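Local structure of protein virC2 (Agrobacterium tumefaciens, 2RH3) at residues Ile1-Pro9 / Arg98-Leu109; Pro9-Ile17 / Phe112-Ser121. The protein enhances T-DNA transfer and virulence, and probably binds DNA through its C-terminal ribbon-helix-helix domain, the part described here. All blocks are in the same frame, centred on the assembly; numbering follows the deposited sequence.

Overall arrangement
Both contacts fix the N-terminal part of this single-chain ribbon-helix-helix domain onto its last helix, 97-118. In interaction 1, strand 2-7, paired antiparallel with strand 71-76, lies across the first half of that helix; the centre of this contact is about 6 Å from that of the chain. The chain then runs through Pro9, common to both contacts, into a proline-rich turn and helix 16-21, whose start meets the end of helix 97-118 in interaction 2. The two contact centres are about 18 Å apart. Interaction 1 is buried, the strand backbone coming close to Gly101 between apolar side chains; interaction 2, its centre about 12 Å from the chain centre, is partly buried and centres on a carboxylate. Tyr58 borders both.

Interaction 1: residues Ile1-Pro9 / Arg98-Leu109; sequences IQVFLSARP and RAFGHKLATAAL
Apolar contact between the strand and the helix runs along Val3, Leu5 and Ala7. Val3 turns CG1 anti to its backbone N (chi1 175°), which sets this methyl against both Phe100 and Leu104. The valine crosses the phenylalanine side chain at about a right angle, with CG1 4.2 Å from Phe100 CE1. Leu5 meets Leu104 methyl to methyl, CD2 to CD2 at 3.9 Å, while its CB lies beside that of Ala105. The tightest carbon contact joins Ala7 CB to Leu109 CD1 at 3.5 Å.

The backbones come closest at Gly101, whose CA lies 4.2 Å from Leu5 CA. Its CA-H points at Phe4 O (3.2 Å between CA and O), an approach that leaves no room for a side chain. Strands 2-7 and 71-76 form the ribbon of the ribbon-helix-helix fold, and helix 97-118 packs against one side of it, the axes of strand 2-7 and residues 98-109 crossing at -61°. His102 CA makes a second C-H···O contact, to Ser6 O.

Polar links gather on Ser6. His102 ND1 donates a weak, bent bond to Ser6 O (3.3 Å, 127° at the hydrogen), and Ser6 OG is a second weak partner of this nitrogen, the donor unsettled. Two waters also hold this hydroxyl, one bonded to Arg98 O, the other weakly to Arg98 NH1. A third joins Arg8 N to Thr106 OG1, which itself donates to His102 O and lies above one imidazole face, toward its rim.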
loop_
_atom_site.group_PDB
_atom_site.type_symbol
_atom_site.label_atom_id
_atom_site.label_comp_id
_atom_site.label_asym_id
_atom_site.label_seq_id
_atom_site.Cartn_x
_atom_site.Cartn_y
_atom_site.Cartn_z
ATOM N N ILE A 1 14.422 3.941 10.137
ATOM C CA ILE A 1 14.871 2.556 9.801
ATOM C C ILE A 1 14.259 2.053 8.491
ATOM O O ILE A 1 13.270 2.607 8.002
ATOM C CB ILE A 1 14.561 1.541 10.937
ATOM C CG1 ILE A 1 13.058 1.505 11.252
ATOM C CG2 ILE A 1 15.401 1.855 12.178
ATOM C CD1 ILE A 1 12.578 0.185 11.837
ATOM N N GLN A 2 14.856 1.000 7.939
ATOM C CA GLN A 2 14.364 0.376 6.718
ATOM C C GLN A 2 13.224 -0.582 7.045
ATOM O O GLN A 2 13.386 -1.501 7.852
ATOM C CB GLN A 2 15.497 -0.368 6.001
ATOM C CG GLN A 2 15.137 -0.869 4.605
ATOM C CD GLN A 2 16.271 -1.622 3.933
ATOM O OE1 GLN A 2 16.991 -2.392 4.570
ATOM N NE2 GLN A 2 16.429 -1.410 2.632
ATOM N N VAL A 3 12.076 -0.352 6.412
ATOM C CA VAL A 3 10.905 -1.205 6.569
ATOM C C VAL A 3 10.675 -1.972 5.272
ATOM O O VAL A 3 10.643 -1.386 4.184
ATOM C CB VAL A 3 9.647 -0.377 6.960
ATOM C CG1 VAL A 3 8.389 -1.247 7.003
ATOM C CG2 VAL A 3 9.864 0.302 8.305
ATOM N N PHE A 4 10.537 -3.287 5.395
ATOM C CA PHE A 4 10.256 -4.132 4.251
ATOM C C PHE A 4 8.748 -4.247 4.068
ATOM O O PHE A 4 8.003 -4.389 5.046
ATOM C CB PHE A 4 10.967 -5.483 4.378
ATOM C CG PHE A 4 12.473 -5.367 4.341
ATOM C CD1 PHE A 4 13.160 -5.405 3.128
ATOM C CD2 PHE A 4 13.198 -5.179 5.518
ATOM C CE1 PHE A 4 14.554 -5.272 3.089
ATOM C CE2 PHE A 4 14.589 -5.047 5.491
ATOM C CZ PHE A 4 15.269 -5.094 4.276
ATOM N N LEU A 5 8.319 -4.133 2.811
ATOM C CA LEU A 5 6.917 -3.954 2.439
ATOM C C LEU A 5 6.516 -4.926 1.335
ATOM O O LEU A 5 7.351 -5.371 0.555
ATOM C CB LEU A 5 6.717 -2.528 1.916
ATOM C CG LEU A 5 7.221 -1.399 2.817
ATOM C CD1 LEU A 5 7.697 -0.225 1.972
ATOM C CD2 LEU A 5 6.138 -0.974 3.802
ATOM N N SER A 6 5.229 -5.238 1.263
ATOM C CA SER A 6 4.716 -6.119 0.223
ATOM C C SER A 6 3.257 -5.815 -0.042
ATOM O O SER A 6 2.526 -5.407 0.857
ATOM C CB SER A 6 4.900 -7.595 0.597
ATOM O OG SER A 6 4.186 -7.923 1.772
ATOM N N ALA A 7 2.840 -5.991 -1.294
ATOM C CA ALA A 7 1.454 -5.747 -1.672
ATOM C C ALA A 7 1.090 -6.503 -2.933
ATOM O O ALA A 7 1.960 -6.854 -3.725
ATOM C CB ALA A 7 1.212 -4.259 -1.879
ATOM N N ARG A 8 -0.205 -6.744 -3.109
ATOM C CA ARG A 8 -0.721 -7.389 -4.321
ATOM C C ARG A 8 -1.316 -6.343 -5.255
ATOM O O ARG A 8 -1.962 -5.411 -4.809
ATOM C CB ARG A 8 -1.840 -8.358 -3.964
ATOM C CG ARG A 8 -1.426 -9.591 -3.204
ATOM C CD ARG A 8 -2.627 -10.497 -3.042
ATOM N NE ARG A 8 -2.263 -11.768 -2.421
ATOM C CZ ARG A 8 -1.813 -12.827 -3.086
ATOM N NH1 ARG A 8 -1.658 -12.787 -4.404
ATOM N NH2 ARG A 8 -1.510 -13.932 -2.422
ATOM N N PRO A 9 -1.140 -6.514 -6.572
ATOM C CA PRO A 9 -1.833 -5.593 -7.468
ATOM C C PRO A 9 -3.361 -5.630 -7.293
ATOM O O PRO A 9 -3.927 -6.693 -6.965
ATOM C CB PRO A 9 -1.429 -6.094 -8.858
ATOM C CG PRO A 9 -0.106 -6.797 -8.632
ATOM C CD PRO A 9 -0.297 -7.477 -7.307
ATOM N N ARG A 98 7.363 -8.996 8.410
ATOM C CA ARG A 98 6.784 -9.207 7.075
ATOM C C ARG A 98 5.282 -8.921 7.071
ATOM O O ARG A 98 4.783 -8.237 6.178
ATOM C CB ARG A 98 7.050 -10.641 6.573
ATOM C CG ARG A 98 6.477 -10.929 5.185
ATOM C CD ARG A 98 6.067 -12.396 4.974
ATOM N NE ARG A 98 5.044 -12.867 5.918
ATOM C CZ ARG A 98 3.783 -12.429 5.985
ATOM N NH1 ARG A 98 3.336 -11.467 5.174
ATOM N NH2 ARG A 98 2.962 -12.954 6.887
ATOM N N ALA A 99 4.572 -9.432 8.074
ATOM C CA ALA A 99 3.134 -9.206 8.191
ATOM C C ALA A 99 2.822 -7.724 8.405
ATOM O O ALA A 99 1.883 -7.194 7.806
ATOM C CB ALA A 99 2.534 -10.046 9.310
ATOM N N PHE A 100 3.622 -7.057 9.240
ATOM C CA PHE A 100 3.474 -5.616 9.443
ATOM C C PHE A 100 3.680 -4.826 8.147
ATOM O O PHE A 100 2.878 -3.939 7.818
ATOM C CB PHE A 100 4.402 -5.103 10.570
ATOM C CG PHE A 100 4.500 -3.601 10.628
ATOM C CD1 PHE A 100 5.666 -2.952 10.228
ATOM C CD2 PHE A 100 3.413 -2.831 11.040
ATOM C CE1 PHE A 100 5.756 -1.556 10.251
ATOM C CE2 PHE A 100 3.491 -1.430 11.071
ATOM C CZ PHE A 100 4.665 -0.794 10.677
ATOM N N GLY A 101 4.737 -5.161 7.404
ATOM C CA GLY A 101 5.035 -4.494 6.120
ATOM C C GLY A 101 3.959 -4.679 5.066
ATOM O O GLY A 101 3.679 -3.771 4.275
ATOM N N HIS A 102 3.337 -5.851 5.062
ATOM C CA HIS A 102 2.207 -6.103 4.177
ATOM C C HIS A 102 1.029 -5.213 4.554
ATOM O O HIS A 102 0.408 -4.611 3.678
ATOM C CB HIS A 102 1.792 -7.569 4.217
ATOM C CG HIS A 102 0.629 -7.889 3.328
ATOM N ND1 HIS A 102 0.724 -7.916 1.954
ATOM C CD2 HIS A 102 -0.653 -8.215 3.623
ATOM C CE1 HIS A 102 -0.452 -8.231 1.438
ATOM N NE2 HIS A 102 -1.307 -8.409 2.430
ATOM N N LYS A 103 0.747 -5.110 5.858
ATOM C CA LYS A 103 -0.354 -4.278 6.356
ATOM C C LYS A 103 -0.129 -2.813 6.019
ATOM O O LYS A 103 -1.055 -2.115 5.575
ATOM C CB LYS A 103 -0.521 -4.445 7.879
ATOM C CG LYS A 103 -1.124 -5.779 8.255
ATOM C CD LYS A 103 -1.487 -5.805 9.739
ATOM C CE LYS A 103 -1.813 -7.210 10.214
ATOM N NZ LYS A 103 -3.018 -7.785 9.545
ATOM N N LEU A 104 1.109 -2.362 6.221
ATOM C CA LEU A 104 1.468 -0.962 5.993
ATOM C C LEU A 104 1.356 -0.610 4.508
ATOM O O LEU A 104 0.695 0.375 4.153
ATOM C CB LEU A 104 2.881 -0.671 6.514
ATOM C CG LEU A 104 3.374 0.782 6.374
ATOM C CD1 LEU A 104 2.430 1.754 7.072
ATOM C CD2 LEU A 104 4.792 0.956 6.878
ATOM N N ALA A 105 1.970 -1.420 3.650
ATOM C CA ALA A 105 1.905 -1.162 2.196
ATOM C C ALA A 105 0.477 -1.218 1.682
ATOM O O ALA A 105 0.050 -0.356 0.901
ATOM C CB ALA A 105 2.780 -2.140 1.432
ATOM N N THR A 106 -0.270 -2.225 2.131
ATOM C CA THR A 106 -1.638 -2.412 1.682
ATOM C C THR A 106 -2.528 -1.222 2.068
ATOM O O THR A 106 -3.320 -0.748 1.250
ATOM C CB THR A 106 -2.202 -3.773 2.158
ATOM O OG1 THR A 106 -1.429 -4.826 1.555
ATOM C CG2 THR A 106 -3.668 -3.921 1.765
ATOM N N ALA A 107 -2.377 -0.730 3.297
ATOM C CA ALA A 107 -3.113 0.452 3.748
ATOM C C ALA A 107 -2.741 1.701 2.950
ATOM O O ALA A 107 -3.610 2.481 2.590
ATOM C CB ALA A 107 -2.880 0.700 5.246
ATOM N N ALA A 108 -1.451 1.882 2.696
ATOM C CA ALA A 108 -0.970 3.034 1.936
ATOM C C ALA A 108 -1.605 3.045 0.535
ATOM O O ALA A 108 -2.080 4.075 0.044
ATOM C CB ALA A 108 0.541 3.001 1.864
ATOM N N LEU A 109 -1.638 1.879 -0.088
ATOM C CA LEU A 109 -2.246 1.753 -1.416
ATOM C C LEU A 109 -3.758 1.918 -1.369
ATOM O O LEU A 109 -4.339 2.569 -2.227
ATOM C CB LEU A 109 -1.860 0.414 -2.040
ATOM C CG LEU A 109 -0.411 0.303 -2.500
ATOM C CD1 LEU A 109 -0.090 -1.175 -2.772
ATOM C CD2 LEU A 109 -0.143 1.159 -3.745
HETATM O O HOH W 1 6.021 -7.449 3.937
HETATM O O HOH W 2 3.246 -10.566 2.410
HETATM O O HOH W 3 -1.901 -5.940 -0.853
#

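Interaction 2: residues Pro9-Ile17 / Phe112-Ser121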
loop_
_atom_site.group_PDB
_atom_site.type_symbol
_atom_site.label_atom_id
_atom_site.label_comp_id
_atom_site.label_asym_id
_atom_site.label_seq_id
_atom_site.Cartn_x
_atom_site.Cartn_y
_atom_site.Cartn_z
ATOM N N PRO A 9 -1.140 -6.514 -6.572
ATOM C CA PRO A 9 -1.833 -5.593 -7.468
ATOM C C PRO A 9 -3.361 -5.630 -7.293
ATOM O O PRO A 9 -3.927 -6.693 -6.965
ATOM C CB PRO A 9 -1.429 -6.094 -8.858
ATOM C CG PRO A 9 -0.106 -6.797 -8.632
ATOM C CD PRO A 9 -0.297 -7.477 -7.307
ATOM N N PRO A 10 -4.028 -4.482 -7.506
ATOM C CA PRO A 10 -5.472 -4.422 -7.374
ATOM C C PRO A 10 -6.171 -5.125 -8.540
ATOM O O PRO A 10 -5.563 -5.341 -9.613
ATOM C CB PRO A 10 -5.759 -2.917 -7.417
ATOM C CG PRO A 10 -4.662 -2.359 -8.256
ATOM C CD PRO A 10 -3.455 -3.177 -7.902
ATOM N N ALA A 11 -7.446 -5.455 -8.333
ATOM C CA ALA A 11 -8.318 -5.931 -9.404
ATOM C C ALA A 11 -8.534 -4.846 -10.464
ATOM O O ALA A 11 -8.435 -3.658 -10.164
ATOM C CB ALA A 11 -9.659 -6.351 -8.823
ATOM N N PRO A 12 -8.845 -5.249 -11.714
ATOM C CA PRO A 12 -9.178 -4.225 -12.691
ATOM C C PRO A 12 -10.295 -3.303 -12.232
ATOM O O PRO A 12 -11.205 -3.725 -11.504
ATOM C CB PRO A 12 -9.623 -5.041 -13.913
ATOM C CG PRO A 12 -8.873 -6.293 -13.792
ATOM C CD PRO A 12 -8.878 -6.594 -12.312
ATOM N N GLU A 13 -10.193 -2.045 -12.651
ATOM C CA GLU A 13 -11.146 -0.967 -12.347
ATOM C C GLU A 13 -11.078 -0.419 -10.914
ATOM O O GLU A 13 -11.781 0.546 -10.590
ATOM C CB GLU A 13 -12.596 -1.340 -12.740
ATOM C CG GLU A 13 -12.761 -1.873 -14.173
ATOM C CD GLU A 13 -12.871 -0.783 -15.237
ATOM O OE1 GLU A 13 -12.411 0.358 -15.009
ATOM O OE2 GLU A 13 -13.419 -1.079 -16.322
ATOM N N VAL A 14 -10.233 -1.005 -10.064
ATOM C CA VAL A 14 -9.990 -0.457 -8.720
ATOM C C VAL A 14 -9.223 0.861 -8.838
ATOM O O VAL A 14 -9.491 1.820 -8.110
ATOM C CB VAL A 14 -9.210 -1.452 -7.809
ATOM C CG1 VAL A 14 -8.711 -0.795 -6.496
ATOM C CG2 VAL A 14 -10.071 -2.684 -7.509
ATOM N N SER A 15 -8.289 0.885 -9.783
ATOM C CA SER A 15 -7.373 2.004 -9.976
ATOM C C SER A 15 -7.178 2.298 -11.458
ATOM O O SER A 15 -6.562 1.503 -12.191
ATOM C CB SER A 15 -6.008 1.670 -9.358
ATOM O OG SER A 15 -5.087 2.705 -9.660
ATOM N N LYS A 16 -7.682 3.443 -11.916
ATOM C CA LYS A 16 -7.433 3.855 -13.295
ATOM C C LYS A 16 -5.942 4.074 -13.533
ATOM O O LYS A 16 -5.425 3.761 -14.607
ATOM C CB LYS A 16 -8.218 5.111 -13.661
ATOM C CG LYS A 16 -9.725 4.896 -13.753
ATOM C CD LYS A 16 -10.419 6.218 -14.047
ATOM C CE LYS A 16 -11.928 6.122 -13.863
ATOM N NZ LYS A 16 -12.565 7.442 -14.108
ATOM N N ILE A 17 -5.247 4.587 -12.513
ATOM C CA ILE A 17 -3.799 4.791 -12.639
ATOM C C ILE A 17 -3.069 3.475 -12.873
ATOM O O ILE A 17 -2.245 3.360 -13.795
ATOM C CB ILE A 17 -3.212 5.574 -11.433
ATOM C CG1 ILE A 17 -3.632 7.046 -11.536
ATOM C CG2 ILE A 17 -1.679 5.485 -11.428
ATOM C CD1 ILE A 17 -3.358 7.873 -10.276
ATOM N N PHE A 112 -4.421 5.520 -1.395
ATOM C CA PHE A 112 -4.141 6.099 -2.708
ATOM C C PHE A 112 -5.318 5.805 -3.651
ATOM O O PHE A 112 -5.814 6.697 -4.351
ATOM C CB PHE A 112 -2.842 5.479 -3.266
ATOM C CG PHE A 112 -2.431 6.044 -4.588
ATOM C CD1 PHE A 112 -1.488 7.069 -4.657
ATOM C CD2 PHE A 112 -2.977 5.549 -5.770
ATOM C CE1 PHE A 112 -1.109 7.609 -5.900
ATOM C CE2 PHE A 112 -2.613 6.086 -7.001
ATOM C CZ PHE A 112 -1.672 7.105 -7.065
ATOM N N PHE A 113 -5.771 4.548 -3.660
ATOM C CA PHE A 113 -6.868 4.140 -4.529
ATOM C C PHE A 113 -8.195 4.817 -4.148
ATOM O O PHE A 113 -8.956 5.194 -5.027
ATOM C CB PHE A 113 -7.045 2.625 -4.561
ATOM C CG PHE A 113 -5.824 1.853 -5.022
ATOM C CD1 PHE A 113 -4.963 2.350 -6.028
ATOM C CD2 PHE A 113 -5.562 0.597 -4.477
ATOM C CE1 PHE A 113 -3.840 1.611 -6.442
ATOM C CE2 PHE A 113 -4.460 -0.151 -4.897
ATOM C CZ PHE A 113 -3.594 0.365 -5.875
ATOM N N ALA A 114 -8.459 4.967 -2.846
ATOM C CA ALA A 114 -9.687 5.646 -2.401
ATOM C C ALA A 114 -9.667 7.124 -2.797
ATOM O O ALA A 114 -10.704 7.702 -3.154
ATOM C CB ALA A 114 -9.885 5.489 -0.889
ATOM N N ARG A 115 -8.475 7.721 -2.752
ATOM C CA ARG A 115 -8.300 9.131 -3.116
ATOM C C ARG A 115 -8.569 9.293 -4.609
ATOM O O ARG A 115 -9.248 10.230 -5.025
ATOM C CB ARG A 115 -6.893 9.616 -2.753
ATOM C CG ARG A 115 -6.719 11.151 -2.858
ATOM C CD ARG A 115 -5.303 11.602 -2.433
ATOM N NE ARG A 115 -4.905 11.135 -1.098
ATOM C CZ ARG A 115 -5.248 11.714 0.059
ATOM N NH1 ARG A 115 -6.015 12.802 0.082
ATOM N NH2 ARG A 115 -4.819 11.199 1.203
ATOM N N GLU A 116 -8.053 8.356 -5.404
ATOM C CA GLU A 116 -8.346 8.314 -6.842
ATOM C C GLU A 116 -9.849 8.316 -7.104
ATOM O O GLU A 116 -10.355 9.123 -7.868
ATOM C CB GLU A 116 -7.787 7.042 -7.459
ATOM C CG GLU A 116 -6.432 7.129 -8.056
ATOM C CD GLU A 116 -6.135 5.888 -8.897
ATOM O OE1 GLU A 116 -5.671 4.893 -8.317
ATOM O OE2 GLU A 116 -6.373 5.922 -10.130
ATOM N N LYS A 117 -10.553 7.392 -6.462
ATOM C CA LYS A 117 -11.992 7.229 -6.643
ATOM C C LYS A 117 -12.741 8.510 -6.260
ATOM O O LYS A 117 -13.596 8.980 -7.009
ATOM C CB LYS A 117 -12.482 6.037 -5.823
ATOM C CG LYS A 117 -13.880 5.559 -6.165
ATOM C CD LYS A 117 -14.244 4.330 -5.346
ATOM C CE LYS A 117 -15.619 3.771 -5.708
ATOM N NZ LYS A 117 -16.738 4.483 -5.030
ATOM N N ALA A 118 -12.385 9.075 -5.106
ATOM C CA ALA A 118 -13.022 10.281 -4.564
ATOM C C ALA A 118 -12.768 11.544 -5.392
ATOM O O ALA A 118 -13.534 12.508 -5.309
ATOM C CB ALA A 118 -12.574 10.497 -3.125
ATOM N N THR A 119 -11.700 11.549 -6.184
ATOM C CA THR A 119 -11.356 12.723 -6.993
ATOM C C THR A 119 -11.607 12.497 -8.488
ATOM O O THR A 119 -11.152 13.282 -9.319
ATOM C CB THR A 119 -9.883 13.157 -6.793
ATOM O OG1 THR A 119 -9.009 12.070 -7.132
ATOM C CG2 THR A 119 -9.614 13.597 -5.364
ATOM N N ASN A 120 -12.329 11.425 -8.817
ATOM C CA ASN A 120 -12.621 11.040 -10.203
ATOM C C ASN A 120 -11.351 10.792 -11.011
ATOM O O ASN A 120 -11.307 10.998 -12.230
ATOM C CB ASN A 120 -13.544 12.063 -10.889
ATOM C CG ASN A 120 -14.977 12.006 -10.372
ATOM O OD1 ASN A 120 -15.251 11.443 -9.310
ATOM N ND2 ASN A 120 -15.901 12.596 -11.127
ATOM N N SER A 121 -10.313 10.349 -10.308
ATOM C CA SER A 121 -9.071 9.965 -10.944
ATOM C C SER A 121 -8.491 11.117 -11.761
ATOM O O SER A 121 -8.143 12.143 -11.175
ATOM C CB SER A 121 -9.310 8.714 -11.785
ATOM O OG SER A 121 -9.764 7.655 -10.949
ATOM O OXT SER A 121 -8.359 11.074 -12.988
HETATM O O HOH W 4 -9.046 4.221 -7.602
HETATM O O HOH W 5 -9.660 4.871 -10.111
HETATM O O HOH W 6 -12.360 7.577 -10.870
#
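Phe112 meets Ile17 at the far end of its ring, where CZ lies 3.7 Å from Ile17 CD1; Ile34 of helix 27-47 touches both side chains. The Phe113 ring lies between the helix and the turn: Pro10 crosses it at about a right angle, with CG 3.8 Å from Phe113 CZ, while Val14 CG1 approaches CD2 and Ser15 CB lies by CD1. Tyr58 adds an edge-to-face contact to this ring. A water donates to both Phe113 O and Val14 O, joining the two backbones.

Glu116 spans the gap with an extended chain beyond CG, and its carboxylate divides its bonds. Ser15 OG donates to the syn lone pair of OE1 at 2.6 Å, and Ile17 N gives OE2 a bond of 3.0 Å, 20° out of the carboxylate plane. Ser15 is the N-cap of helix 16-21. With OG anti to its own N (chi1 174°), it also bonds to Tyr18 N, and the acid thus meets both the cap and a first-turn amide. The positive end of the helix dipole would probably favour a negative charge here.

Beyond, helix 97-118 closes in a Schellman motif: Asn120, with positive phi, is the C-prime residue, Ser121 N reaches back to Glu116 O at 2.7 Å, and Asn120 N to Lys117 O. The turn brings Ser121 alongside the extended aliphatic chain of Lys16, OG 3.5 Å from Lys16 CD. Two waters add to this contact, one linking Ser121 OG to Lys16 N, the other bonded to the same hydroxyl and weakly to Lys16 NZ.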